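Local coordinates for protein cGAS/DncV-like nucleotidyltransferase in E. coli homolog (Elizabethkingia meningoseptica ATCC 13253 = NBRC 12535, PDB 6E0O) that synthesises cyclic dinucleotide second messengers from nucleoside triphosphates in a CBASS antiphage defence system, with magnesium as the probable cofactor, at residues A[191-194]-A[195-199]; A[215-218]-A[219-223]. One frame throughout, in Å; residues are numbered along the deposited sequence. Where two conformers were deposited one is given.

Contact 1. Residues A[191-194]-A[195-199]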
loop_
_atom_site.group_PDB
_atom_site.type_symbol
_atom_site.label_atom_id
_atom_site.label_comp_id
_atom_site.label_asym_id
_atom_site.label_seq_id
_atom_site.Cartn_x
_atom_site.Cartn_y
_atom_site.Cartn_z
ATOM N N ARG A 191 -0.165 12.842 -5.083
ATOM C CA ARG A 191 -1.349 13.283 -5.816
ATOM C C ARG A 191 -1.492 12.532 -7.131
ATOM O O ARG A 191 -2.601 12.141 -7.506
ATOM C CB ARG A 191 -1.299 14.799 -5.999
ATOM C CG ARG A 191 -1.573 15.487 -4.688
ATOM C CD ARG A 191 -1.403 16.973 -4.730
ATOM N NE ARG A 191 -1.455 17.492 -3.366
ATOM C CZ ARG A 191 -1.325 18.768 -3.051
ATOM N NH1 ARG A 191 -1.151 19.660 -4.012
ATOM N NH2 ARG A 191 -1.354 19.138 -1.782
ATOM N N MET A 192 -0.374 12.284 -7.819
ATOM C CA MET A 192 -0.405 11.499 -9.047
ATOM C C MET A 192 -0.718 10.030 -8.766
ATOM O O MET A 192 -1.470 9.401 -9.519
ATOM C CB MET A 192 0.929 11.641 -9.777
ATOM C CG MET A 192 1.156 13.042 -10.331
ATOM S SD MET A 192 -0.062 13.518 -11.584
ATOM C CE MET A 192 -0.580 15.128 -11.004
ATOM N N VAL A 193 -0.174 9.471 -7.678
ATOM C CA VAL A 193 -0.553 8.119 -7.275
ATOM C C VAL A 193 -2.059 8.041 -7.079
ATOM O O VAL A 193 -2.724 7.111 -7.554
ATOM C CB VAL A 193 0.194 7.703 -5.997
ATOM C CG1 VAL A 193 -0.423 6.435 -5.393
ATOM C CG2 VAL A 193 1.670 7.498 -6.267
ATOM N N ARG A 194 -2.622 9.011 -6.352
ATOM C CA ARG A 194 -4.056 8.988 -6.093
ATOM C C ARG A 194 -4.857 9.074 -7.388
ATOM O O ARG A 194 -5.845 8.353 -7.559
ATOM C CB ARG A 194 -4.436 10.090 -5.110
ATOM C CG ARG A 194 -3.845 9.856 -3.733
ATOM C CD ARG A 194 -4.327 10.940 -2.754
ATOM N NE ARG A 194 -3.375 11.142 -1.671
ATOM C CZ ARG A 194 -2.704 12.267 -1.439
ATOM N NH1 ARG A 194 -2.876 13.344 -2.201
ATOM N NH2 ARG A 194 -1.859 12.320 -0.425
ATOM N N ILE A 195 -4.461 9.952 -8.312
ATOM C CA ILE A 195 -5.178 10.036 -9.585
ATOM C C ILE A 195 -5.165 8.687 -10.291
ATOM O O ILE A 195 -6.186 8.223 -10.804
ATOM C CB ILE A 195 -4.585 11.137 -10.483
ATOM C CG1 ILE A 195 -4.896 12.521 -9.933
ATOM C CG2 ILE A 195 -5.122 10.992 -11.908
ATOM C CD1 ILE A 195 -4.065 13.622 -10.567
ATOM N N LEU A 196 -3.999 8.052 -10.355
ATOM C CA LEU A 196 -3.900 6.775 -11.049
ATOM C C LEU A 196 -4.668 5.670 -10.331
ATOM O O LEU A 196 -5.184 4.766 -10.989
ATOM C CB LEU A 196 -2.433 6.407 -11.274
ATOM C CG LEU A 196 -1.732 7.309 -12.300
ATOM C CD1 LEU A 196 -0.240 6.988 -12.329
ATOM C CD2 LEU A 196 -2.301 7.169 -13.693
ATOM N N LYS A 197 -4.761 5.725 -8.997
ATOM C CA LYS A 197 -5.622 4.784 -8.283
ATOM C C LYS A 197 -7.090 5.009 -8.631
ATOM O O LYS A 197 -7.853 4.049 -8.793
ATOM C CB LYS A 197 -5.384 4.880 -6.772
ATOM C CG LYS A 197 -4.033 4.308 -6.329
ATOM C CD LYS A 197 -3.805 4.426 -4.828
ATOM C CE LYS A 197 -4.745 3.556 -4.024
ATOM N NZ LYS A 197 -4.328 3.497 -2.591
ATOM N N VAL A 198 -7.513 6.270 -8.741
ATOM C CA VAL A 198 -8.882 6.554 -9.169
ATOM C C VAL A 198 -9.135 5.970 -10.553
ATOM O O VAL A 198 -10.158 5.321 -10.796
ATOM C CB VAL A 198 -9.145 8.066 -9.148
ATOM C CG1 VAL A 198 -10.428 8.401 -9.913
ATOM C CG2 VAL A 198 -9.219 8.577 -7.726
ATOM N N VAL A 199 -8.209 6.198 -11.485
ATOM C CA VAL A 199 -8.382 5.667 -12.834
ATOM C C VAL A 199 -8.411 4.141 -12.806
ATOM O O VAL A 199 -9.206 3.509 -13.513
ATOM C CB VAL A 199 -7.300 6.227 -13.776
ATOM C CG1 VAL A 199 -7.404 5.577 -15.139
ATOM C CG2 VAL A 199 -7.429 7.743 -13.889
#
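M192 and I195 lie alongside each other on one side of the helix, both pointing the same way. The methyl end of M192 makes the contact: CE is 3.8 Å from CD1 of I195, with SD of M192 slightly farther from the same CD1. M192 is bent at its last two torsions (chi3 131°), which folds the thioether against the isoleucine instead of extending it away. I195 also packs on the backbone, its CG1 3.4 Å from R191 O. This tight, apolar side faces helix 236-252, where Y236, T239 and L240 meet M192, and L240 also reaches I195. The framework is regular alpha-helix, established by four successive i to i+4 bonds; I195 N donates to R191 O at 3.0 Å and K197 N to V193 O at 2.9 Å. V193 and K197 run in the same direction one turn apart, and CG1 of V193 touches CD of K197 at 4.0 Å. The lysine chain turns about its CG-CD bond (chi3 67°) and leads its ammonium away from the helix to a hydrogen bond with T54 O and probably another with S216 OG. The nearest side-chain atom of K197 is about 7 Å from the bound magnesium ion, a placement consistent with a part for K197 in GTP binding. R194 is likewise buried, its guanidinium held by two loop carbonyls: NE bonds to N53 O and NH1 to S12 O. The loose part is R191, partly exposed, whose side chain comes no nearer than 5.5 Å to any atom of 195-199; its NH1 makes a weak hydrogen bond to Y236 OH. V198, though also partly exposed, still packs its CG2 on the preceding turn, 3.4 Å from R194 O.

Contact 2. Residues A[215-218]-A[219-223]; sequences SSFF and IECLV
C221 SG sits over one face of the F217 ring, 3.8 Å from its centroid and 22° off the ring normal, a sulfur-aromatic contact. The sulfur is displaced toward the CE2-CZ rim, with CZ of F217 at 3.5 Å. It gets there because SG stands beside the C221 backbone N (chi1 -68°), directed back to the preceding turn. The F217 ring also meets the imidazole of H174, the two planes being only slightly inclined. On the F218 ring, L222 lies over one face: CD1 is 4.3 Å from the centroid and 28° off the normal, an off-centre CH-pi contact nearest CD2 and CE2, while I219 N approaches obliquely. At the start of the helix S215 is the N-cap, its OG accepting from F218 N at 3.0 Å. S216, probably part of the GTP site and a partner of K197, has its OG 2.9 Å from OE2 of E220, and E220 OE1 bonds to H174 NE2. Outward from this helix, I219 and V223 pack on L196 of helix 188-205, whereas F218 and L222 rest on A278 and I219 on F281, all of helix 275-289.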
loop_
_atom_site.group_PDB
_atom_site.type_symbol
_atom_site.label_atom_id
_atom_site.label_comp_id
_atom_site.label_asym_id
_atom_site.label_seq_id
_atom_site.Cartn_x
_atom_site.Cartn_y
_atom_site.Cartn_z
ATOM N N SER A 215 -1.750 -3.337 -8.539
ATOM C CA SER A 215 -2.148 -3.073 -7.168
ATOM C C SER A 215 -1.764 -1.642 -6.816
ATOM O O SER A 215 -0.998 -0.982 -7.524
ATOM C CB SER A 215 -1.399 -4.022 -6.231
ATOM O OG SER A 215 -0.019 -3.683 -6.253
ATOM N N SER A 216 -2.284 -1.169 -5.684
ATOM C CA SER A 216 -1.883 0.140 -5.176
ATOM C C SER A 216 -0.378 0.205 -4.969
ATOM O O SER A 216 0.265 1.195 -5.328
ATOM C CB SER A 216 -2.594 0.447 -3.856
ATOM O OG SER A 216 -2.038 1.613 -3.252
ATOM N N PHE A 217 0.203 -0.850 -4.393
ATOM C CA PHE A 217 1.644 -0.887 -4.187
ATOM C C PHE A 217 2.380 -0.717 -5.508
ATOM O O PHE A 217 3.363 0.028 -5.598
ATOM C CB PHE A 217 2.026 -2.213 -3.524
ATOM C CG PHE A 217 3.501 -2.387 -3.319
ATOM C CD1 PHE A 217 4.134 -1.796 -2.238
ATOM C CD2 PHE A 217 4.256 -3.138 -4.201
ATOM C CE1 PHE A 217 5.484 -1.953 -2.045
ATOM C CE2 PHE A 217 5.616 -3.289 -4.011
ATOM C CZ PHE A 217 6.226 -2.697 -2.931
ATOM N N PHE A 218 1.937 -1.433 -6.537
ATOM C CA PHE A 218 2.592 -1.370 -7.836
ATOM C C PHE A 218 2.519 0.041 -8.402
ATOM O O PHE A 218 3.524 0.579 -8.880
ATOM C CB PHE A 218 1.921 -2.394 -8.746
ATOM C CG PHE A 218 2.661 -2.709 -10.013
ATOM C CD1 PHE A 218 3.938 -3.229 -9.992
ATOM C CD2 PHE A 218 2.034 -2.561 -11.233
ATOM C CE1 PHE A 218 4.586 -3.556 -11.161
ATOM C CE2 PHE A 218 2.682 -2.886 -12.398
ATOM C CZ PHE A 218 3.951 -3.407 -12.355
ATOM N N ILE A 219 1.341 0.667 -8.333
ATOM C CA ILE A 219 1.198 2.041 -8.814
ATOM C C ILE A 219 2.151 2.966 -8.061
ATOM O O ILE A 219 2.850 3.794 -8.659
ATOM C CB ILE A 219 -0.267 2.504 -8.695
ATOM C CG1 ILE A 219 -1.157 1.692 -9.638
ATOM C CG2 ILE A 219 -0.385 4.008 -8.958
ATOM C CD1 ILE A 219 -2.643 1.976 -9.490
ATOM N N GLU A 220 2.187 2.837 -6.730
ATOM C CA GLU A 220 3.059 3.691 -5.932
ATOM C C GLU A 220 4.509 3.552 -6.360
ATOM O O GLU A 220 5.228 4.556 -6.472
ATOM C CB GLU A 220 2.913 3.355 -4.452
ATOM C CG GLU A 220 1.598 3.837 -3.876
ATOM C CD GLU A 220 1.410 3.490 -2.425
ATOM O OE1 GLU A 220 2.299 3.765 -1.594
ATOM O OE2 GLU A 220 0.343 2.935 -2.125
ATOM N N CYS A 221 4.955 2.318 -6.616
ATOM C CA CYS A 221 6.339 2.104 -7.024
ATOM C C CYS A 221 6.601 2.659 -8.420
ATOM O O CYS A 221 7.662 3.239 -8.665
ATOM C CB CYS A 221 6.682 0.615 -6.976
ATOM S SG CYS A 221 6.747 -0.127 -5.317
ATOM N N LEU A 222 5.660 2.479 -9.353
ATOM C CA LEU A 222 5.866 2.995 -10.704
ATOM C C LEU A 222 6.049 4.504 -10.681
ATOM O O LEU A 222 6.994 5.035 -11.274
ATOM C CB LEU A 222 4.690 2.637 -11.606
ATOM C CG LEU A 222 4.508 1.155 -11.927
ATOM C CD1 LEU A 222 3.164 0.957 -12.626
ATOM C CD2 LEU A 222 5.647 0.631 -12.766
ATOM N N VAL A 223 5.138 5.222 -10.018
ATOM C CA VAL A 223 5.239 6.677 -10.006
ATOM C C VAL A 223 6.495 7.115 -9.262
ATOM O O VAL A 223 7.095 8.144 -9.597
ATOM C CB VAL A 223 3.954 7.302 -9.431
ATOM C CG1 VAL A 223 4.032 8.811 -9.485
ATOM C CG2 VAL A 223 2.726 6.810 -10.189
#

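How the contacts relate
Both contacts are short pieces of helix, each of two turns or more, on the consecutive helices 188-205 and 216-224, with centres about 10 Å apart. Contact 2 is the more central, about 8 Å from the chain centre against 13 Å, and all its touching residues are buried; contact 1 keeps R191 and V198 partly exposed. The two meet directly: CG1 of V193 is 3.6 Å from CG of E220, and CD1 of L196 is 3.7 Å from CG2 of V223. Contact 1 combines aliphatic packing with long basic chains, contact 2 aromatic and sulfur packing with a capped N-terminus. Their polar ends converge at K197 and S216, both probably part of the GTP site.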